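Local coordinates for protein response regulator FixJ (Bradyrhizobium japonicum, PDB 5XSO) that acts as the response regulator of an oxygen-sensing two-component system, inducing expression of nifA and fixK when activated by its sensor FixL, at residues Ala24-Arg27 / Asp28-Phe32; Asp72-Glu75 / Leu76-Met80; Thr183-Val186 / Tyr187-Asn190. All blocks are in the same frame, centred on the assembly; numbering follows the deposited sequence.

From the N terminus, the three interactions come in series: each is finished before the next begins, and none nests in or crosses another. None closes a long loop, since each joins consecutive turns of one helix. Interaction 1 lies on helix 24-36, which links strands 16-20 and 40-44 of the receiver domain, and interaction 2 on helix 73-82, which links strands 61-65 and 89-93; their centres are about 22 Å apart. Beyond helices 119-138 and 140-152, interaction 3 falls on helix 184-195 of the DNA-binding domain, with its centre about 60 Å from that of interaction 1 and across the chain's centre from both others.

Interaction 1 (Ala24-Arg27 / Asp28-Phe32); sequences AAMR and DSLNF. With GOL (glycerol), chain D.
Ala-24, Ala-25, Met-26 and Arg-27 each offer a carbonyl oxygen to the amide four residues on, the regular bonding of an alpha-helix, and the link from Leu-30 N to Met-26 O is nearly straight (2.8 Å, 176°). The side chains divide between two flanks. On one, Met-26 crosses Leu-30 obliquely, its terminal CE meeting CD1 of Leu-30 at 4.1 Å, and both rest on Met-92 of strand 89-93. On the other, over strand 40-44, the Arg-27 chain bends at chi3 (-47°), which folds the guanidinium back along the helix until one face lies over CA of Ala-24, offset toward the rim. There NH1 bonds the backbone oxygen of Asp-21, while Arg-27 NE donates in the guanidinium plane to O3 of a glycerol at 2.7 Å. That glycerol, probably from the crystallisation liquor, spans the next turn as well: Asn-31 ND2 donates to its O1 at 3.1 Å, and Asp-28 OD1 is modelled so close to the same O1 that the length is doubtful. Replacing Arg-27 by an alanine would probably deprive the Asp-21 carbonyl of this donor and remove the cover the arginine gives Leu-43 and Asp-45. Asp-21 and Asp-22, which probably bind magnesium, lie just ahead of this helix, separated from it by Asp-23; its first turns thus combine an apolar flank on strand 89-93 with a polar one beside the acidic pocket, as in the first beta-alpha-beta unit of CheY-like receiver domains.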
loop_
_atom_site.group_PDB
_atom_site.type_symbol
_atom_site.label_atom_id
_atom_site.label_comp_id
_atom_site.label_asym_id
_atom_site.label_seq_id
_atom_site.Cartn_x
_atom_site.Cartn_y
_atom_site.Cartn_z
ATOM N N ALA A 24 23.101 -12.104 11.600
ATOM C CA ALA A 24 22.533 -13.230 12.329
ATOM C C ALA A 24 22.154 -12.848 13.767
ATOM O O ALA A 24 21.117 -13.282 14.277
ATOM C CB ALA A 24 23.531 -14.400 12.323
ATOM N N ALA A 25 22.989 -12.055 14.440
ATOM C CA ALA A 25 22.710 -11.743 15.849
ATOM C C ALA A 25 21.496 -10.824 15.983
ATOM O O ALA A 25 20.729 -10.945 16.947
ATOM C CB ALA A 25 23.929 -11.085 16.510
ATOM N N MET A 26 21.312 -9.891 15.029
ATOM C CA MET A 26 20.064 -9.113 15.000
ATOM C C MET A 26 18.859 -10.018 14.792
ATOM O O MET A 26 17.847 -9.869 15.487
ATOM C CB MET A 26 20.074 -8.034 13.906
ATOM C CG MET A 26 21.093 -6.915 14.198
ATOM S SD MET A 26 20.428 -5.824 15.521
ATOM C CE MET A 26 18.722 -5.623 15.044
ATOM N N ARG A 27 18.926 -10.920 13.784
ATOM C CA ARG A 27 17.807 -11.837 13.530
ATOM C C ARG A 27 17.476 -12.633 14.779
ATOM O O ARG A 27 16.311 -12.729 15.166
ATOM C CB ARG A 27 18.094 -12.792 12.356
ATOM C CG ARG A 27 18.114 -12.008 10.980
ATOM C CD ARG A 27 18.056 -13.001 9.761
ATOM N NE ARG A 27 18.994 -14.120 9.884
ATOM C CZ ARG A 27 20.261 -14.085 9.474
ATOM N NH1 ARG A 27 20.769 -12.990 8.911
ATOM N NH2 ARG A 27 21.022 -15.153 9.619
ATOM N N ASP A 28 18.493 -13.194 15.437
ATOM C CA ASP A 28 18.222 -13.948 16.664
ATOM C C ASP A 28 17.582 -13.070 17.732
ATOM O O ASP A 28 16.662 -13.502 18.436
ATOM C CB ASP A 28 19.509 -14.562 17.245
ATOM C CG ASP A 28 19.958 -15.812 16.518
ATOM O OD1 ASP A 28 19.173 -16.380 15.736
ATOM O OD2 ASP A 28 21.134 -16.169 16.730
ATOM N N SER A 29 18.103 -11.860 17.911
ATOM C CA SER A 29 17.609 -10.967 18.962
ATOM C C SER A 29 16.180 -10.491 18.684
ATOM O O SER A 29 15.344 -10.432 19.601
ATOM C CB SER A 29 18.549 -9.732 19.045
ATOM O OG SER A 29 18.078 -8.807 20.006
ATOM N N LEU A 30 15.892 -10.102 17.432
ATOM C CA LEU A 30 14.518 -9.785 17.044
ATOM C C LEU A 30 13.606 -10.990 17.186
ATOM O O LEU A 30 12.465 -10.854 17.640
ATOM C CB LEU A 30 14.473 -9.279 15.605
ATOM C CG LEU A 30 15.221 -7.944 15.534
ATOM C CD1 LEU A 30 15.233 -7.507 14.084
ATOM C CD2 LEU A 30 14.536 -6.915 16.390
ATOM N N ASN A 31 14.057 -12.149 16.698
ATOM C CA ASN A 31 13.246 -13.372 16.787
ATOM C C ASN A 31 12.783 -13.531 18.236
ATOM O O ASN A 31 11.589 -13.711 18.523
ATOM C CB ASN A 31 14.089 -14.571 16.302
ATOM C CG ASN A 31 13.254 -15.728 15.663
ATOM O OD1 ASN A 31 12.036 -15.659 15.564
ATOM N ND2 ASN A 31 13.941 -16.817 15.263
ATOM N N PHE A 32 13.726 -13.434 19.160
ATOM C CA PHE A 32 13.398 -13.703 20.558
ATOM C C PHE A 32 12.448 -12.646 21.127
ATOM O O PHE A 32 11.402 -12.986 21.721
ATOM C CB PHE A 32 14.676 -13.810 21.390
ATOM C CG PHE A 32 14.443 -14.434 22.737
ATOM C CD1 PHE A 32 14.273 -13.621 23.866
ATOM C CD2 PHE A 32 14.318 -15.837 22.858
ATOM C CE1 PHE A 32 14.028 -14.235 25.149
ATOM C CE2 PHE A 32 14.048 -16.463 24.139
ATOM C CZ PHE A 32 13.919 -15.642 25.263
HETATM C C1 GOL D . 17.114 -18.052 13.916
HETATM O O1 GOL D . 17.057 -17.010 14.889
HETATM C C2 GOL D . 17.654 -17.441 12.625
HETATM O O2 GOL D . 17.979 -18.473 11.710
HETATM C C3 GOL D . 16.590 -16.553 12.009
HETATM O O3 GOL D . 17.192 -15.901 10.916
#

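Interaction 2 (Asp72-Glu75 / Leu76-Met80); sequences DGIE and LLKRM
Glu-75 and Arg-79 form a salt bridge between side chains one helical turn apart, on the outer part of helix 73-82, which connects strands 61-65 and 89-93 of the receiver domain. OE2 of Glu-75 comes to the edge of the guanidinium, near its plane, and lies 3.0 Å from Arg-79 NH1. The carboxylate itself is turned steeply against that plane, by 70°, so the two flat groups do not pair as parallel plates; one oxygen does the work. Both chains bend to achieve this. Glu-75 sets CG anti to the backbone N (chi1 -171°) and then kinks at chi2, while Arg-79 folds at chi2 and chi3, bringing NH1 back toward the preceding turn. CG of Arg-79, placed by chi1, lies 3.2 Å from Glu-75 O. One position back along the helix from each of these residues, the extended Lys-78 runs alongside Ile-74, its CE 3.7 Å from CG2 of Ile-74, a contact made by the far end of the lysine chain, with NZ close by.

The start of the helix is secured differently. Asp-72 is the N-cap: its OD1 accepts from Glu-75 N at 2.7 Å, satisfying an amide that has no carbonyl of an earlier turn to bond, and its backbone oxygen receives Leu-76 N at 2.9 Å in a nearly straight bond. The negative carboxylate there probably also suits the positive end of the helix dipole. The buried leucines pack elsewhere in the domain, Leu-76 against Phe-50 of helix 47-53 and Leu-77 against Ile-89 and Leu-107. An N-capped, amphipathic helix with charged residues on its outer side is thus the connection in a beta-alpha-beta crossover of the CheY-like receiver fold, beginning close to Arg-67 of the probable magnesium site.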
loop_
_atom_site.group_PDB
_atom_site.type_symbol
_atom_site.label_atom_id
_atom_site.label_comp_id
_atom_site.label_asym_id
_atom_site.label_seq_id
_atom_site.Cartn_x
_atom_site.Cartn_y
_atom_site.Cartn_z
ATOM N N ASP A 72 18.674 -1.958 -0.089
ATOM C CA ASP A 72 18.773 -0.960 0.963
ATOM C C ASP A 72 17.382 -0.395 1.251
ATOM O O ASP A 72 16.393 -0.778 0.612
ATOM C CB ASP A 72 19.785 0.118 0.563
ATOM C CG ASP A 72 19.260 1.082 -0.480
ATOM O OD1 ASP A 72 18.124 0.915 -0.968
ATOM O OD2 ASP A 72 20.000 2.043 -0.812
ATOM N N GLY A 73 17.282 0.533 2.184
ATOM C CA GLY A 73 15.967 1.039 2.539
ATOM C C GLY A 73 15.220 1.635 1.364
ATOM O O GLY A 73 14.004 1.444 1.234
ATOM N N ILE A 74 15.927 2.387 0.506
ATOM C CA ILE A 74 15.290 2.998 -0.656
ATOM C C ILE A 74 14.792 1.929 -1.618
ATOM O O ILE A 74 13.667 2.005 -2.128
ATOM C CB ILE A 74 16.259 3.961 -1.361
ATOM C CG1 ILE A 74 16.473 5.215 -0.520
ATOM C CG2 ILE A 74 15.738 4.326 -2.766
ATOM C CD1 ILE A 74 17.523 6.136 -1.123
ATOM N N GLU A 75 15.640 0.944 -1.920
ATOM C CA GLU A 75 15.275 -0.037 -2.941
ATOM C C GLU A 75 14.108 -0.891 -2.467
ATOM O O GLU A 75 13.158 -1.145 -3.230
ATOM C CB GLU A 75 16.488 -0.905 -3.292
ATOM C CG GLU A 75 16.304 -1.840 -4.531
ATOM C CD GLU A 75 15.926 -1.107 -5.838
ATOM O OE1 GLU A 75 16.843 -0.693 -6.594
ATOM O OE2 GLU A 75 14.711 -0.967 -6.122
ATOM N N LEU A 76 14.160 -1.324 -1.201
ATOM C CA LEU A 76 13.055 -2.065 -0.608
ATOM C C LEU A 76 11.749 -1.302 -0.768
ATOM O O LEU A 76 10.759 -1.834 -1.289
ATOM C CB LEU A 76 13.351 -2.312 0.866
ATOM C CG LEU A 76 12.226 -3.037 1.597
ATOM C CD1 LEU A 76 12.058 -4.395 0.989
ATOM C CD2 LEU A 76 12.508 -3.107 3.113
ATOM N N LEU A 77 11.747 -0.029 -0.366
ATOM C CA LEU A 77 10.532 0.774 -0.480
ATOM C C LEU A 77 10.096 0.927 -1.939
ATOM O O LEU A 77 8.903 0.809 -2.253
ATOM C CB LEU A 77 10.750 2.138 0.173
ATOM C CG LEU A 77 10.201 2.320 1.587
ATOM C CD1 LEU A 77 8.678 2.229 1.530
ATOM C CD2 LEU A 77 10.770 1.283 2.542
ATOM N N LYS A 78 11.039 1.167 -2.854
ATOM C CA LYS A 78 10.655 1.276 -4.266
ATOM C C LYS A 78 9.988 -0.004 -4.759
ATOM O O LYS A 78 8.945 0.055 -5.421
ATOM C CB LYS A 78 11.868 1.642 -5.124
ATOM C CG LYS A 78 12.214 3.114 -4.983
ATOM C CD LYS A 78 13.223 3.614 -5.997
ATOM C CE LYS A 78 13.645 5.053 -5.682
ATOM N NZ LYS A 78 14.903 5.471 -6.377
ATOM N N ARG A 79 10.547 -1.170 -4.425
ATOM C CA ARG A 79 9.917 -2.430 -4.835
ATOM C C ARG A 79 8.563 -2.641 -4.154
ATOM O O ARG A 79 7.616 -3.120 -4.789
ATOM C CB ARG A 79 10.835 -3.625 -4.539
ATOM C CG ARG A 79 12.237 -3.560 -5.145
ATOM C CD ARG A 79 12.284 -3.979 -6.609
ATOM N NE ARG A 79 13.162 -5.138 -6.815
ATOM C CZ ARG A 79 14.496 -5.085 -6.857
ATOM N NH1 ARG A 79 15.130 -3.927 -6.694
ATOM N NH2 ARG A 79 15.207 -6.192 -7.056
ATOM N N MET A 80 8.453 -2.329 -2.858
ATOM C CA MET A 80 7.209 -2.612 -2.148
ATOM C C MET A 80 6.044 -1.843 -2.732
ATOM O O MET A 80 4.939 -2.380 -2.848
ATOM C CB MET A 80 7.371 -2.325 -0.650
ATOM C CG MET A 80 8.301 -3.327 -0.084
ATOM S SD MET A 80 7.355 -4.881 0.119
ATOM C CE MET A 80 6.362 -4.539 1.605
#

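Interaction 3 (Thr183-Val186 / Tyr187-Asn190); sequences TIEV and YRAN
OE1 of Glu-185 is gripped twice, by Asn-170 ND2 and by a water that donates to it at 2.9 Å; the same water accepts from Arg-188 NH1, also at 2.9 Å, in the plane of the guanidinium. The two chains run side by side with their flat ends only 16° from parallel, yet they make no direct salt bridge. OE2 of Glu-185 lies well out of the guanidinium plane, 4.6 Å from Arg-188 NE, and its nearest touch on the arginine is to CD at 3.6 Å.

Far round the helix, nearly on the other side, Thr-183 lies alongside Tyr-187. With chi1 at 61°, the threonine holds OG1 between its backbone N and carbonyl carbon, 3.4 Å from CE2 of the Tyr-187 ring, while the hydroxyl bonds Ser-180 O. The Thr-183 carbonyl accepts Tyr-187 N at 3.0 Å, and the ring continues onto Arg-156, Glu-157 and Val-160 of helix 155-166.

Helix 184-195 is probably the recognition helix, as in LuxR-type helix-turn-helix domains. One water links the opposite charges with less restraint than direct pairing would give, so the arginine end is probably the more adaptable partner, whereas the tyrosine is held by packing.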
loop_
_atom_site.group_PDB
_atom_site.type_symbol
_atom_site.label_atom_id
_atom_site.label_comp_id
_atom_site.label_asym_id
_atom_site.label_seq_id
_atom_site.Cartn_x
_atom_site.Cartn_y
_atom_site.Cartn_z
ATOM N N THR A 183 -24.439 10.344 -27.596
ATOM C CA THR A 183 -23.810 9.185 -26.954
ATOM C C THR A 183 -23.593 9.377 -25.464
ATOM O O THR A 183 -23.125 8.438 -24.810
ATOM C CB THR A 183 -22.459 8.812 -27.630
ATOM O OG1 THR A 183 -21.534 9.910 -27.515
ATOM C CG2 THR A 183 -22.657 8.498 -29.135
ATOM N N ILE A 184 -23.893 10.560 -24.897
ATOM C CA ILE A 184 -23.548 10.788 -23.489
ATOM C C ILE A 184 -24.314 9.834 -22.576
ATOM O O ILE A 184 -23.731 9.223 -21.653
ATOM C CB ILE A 184 -23.790 12.255 -23.105
ATOM C CG1 ILE A 184 -22.912 13.211 -23.968
ATOM C CG2 ILE A 184 -23.548 12.438 -21.519
ATOM C CD1 ILE A 184 -21.372 13.043 -23.800
ATOM N N GLU A 185 -25.606 9.683 -22.813
ATOM C CA GLU A 185 -26.363 8.776 -21.943
ATOM C C GLU A 185 -25.995 7.330 -22.197
ATOM O O GLU A 185 -26.152 6.503 -21.294
ATOM C CB GLU A 185 -27.872 8.963 -22.125
ATOM C CG GLU A 185 -28.359 10.280 -21.552
ATOM C CD GLU A 185 -28.425 10.262 -20.026
ATOM O OE1 GLU A 185 -28.184 11.298 -19.401
ATOM O OE2 GLU A 185 -28.712 9.190 -19.463
ATOM N N VAL A 186 -25.552 6.987 -23.413
ATOM C CA VAL A 186 -25.069 5.617 -23.657
ATOM C C VAL A 186 -23.855 5.333 -22.796
ATOM O O VAL A 186 -23.778 4.303 -22.115
ATOM C CB VAL A 186 -24.755 5.406 -25.147
ATOM C CG1 VAL A 186 -24.126 3.968 -25.393
ATOM C CG2 VAL A 186 -26.018 5.693 -26.001
ATOM N N TYR A 187 -22.892 6.259 -22.809
ATOM C CA TYR A 187 -21.718 6.070 -21.999
ATOM C C TYR A 187 -22.059 6.115 -20.520
ATOM O O TYR A 187 -21.474 5.339 -19.748
ATOM C CB TYR A 187 -20.657 7.133 -22.340
ATOM C CG TYR A 187 -20.054 6.933 -23.737
ATOM C CD1 TYR A 187 -19.682 5.659 -24.198
ATOM C CD2 TYR A 187 -19.880 8.026 -24.590
ATOM C CE1 TYR A 187 -19.063 5.483 -25.504
ATOM C CE2 TYR A 187 -19.313 7.891 -25.860
ATOM C CZ TYR A 187 -18.911 6.606 -26.305
ATOM O OH TYR A 187 -18.334 6.459 -27.540
ATOM N N ARG A 188 -22.951 7.038 -20.103
ATOM C CA ARG A 188 -23.324 7.068 -18.690
ATOM C C ARG A 188 -23.828 5.684 -18.251
ATOM O O ARG A 188 -23.487 5.170 -17.153
ATOM C CB ARG A 188 -24.429 8.117 -18.490
ATOM C CG ARG A 188 -24.859 8.182 -16.973
ATOM C CD ARG A 188 -26.365 8.433 -16.840
ATOM N NE ARG A 188 -26.738 8.479 -15.401
ATOM C CZ ARG A 188 -26.772 9.596 -14.679
ATOM N NH1 ARG A 188 -26.336 10.783 -15.180
ATOM N NH2 ARG A 188 -27.173 9.508 -13.391
ATOM N N ALA A 189 -24.750 5.127 -19.045
ATOM C CA ALA A 189 -25.335 3.818 -18.675
ATOM C C ALA A 189 -24.241 2.757 -18.563
ATOM O O ALA A 189 -24.253 1.919 -17.624
ATOM C CB ALA A 189 -26.363 3.367 -19.698
ATOM N N ASN A 190 -23.305 2.748 -19.518
ATOM C CA ASN A 190 -22.183 1.813 -19.444
ATOM C C ASN A 190 -21.333 2.050 -18.212
ATOM O O ASN A 190 -20.866 1.079 -17.570
ATOM C CB ASN A 190 -21.276 1.923 -20.673
ATOM C CG ASN A 190 -21.967 1.541 -22.004
ATOM O OD1 ASN A 190 -21.438 1.825 -23.122
ATOM N ND2 ASN A 190 -23.151 0.995 -21.913
HETATM O O HOH W 1 -25.712 11.544 -17.938
#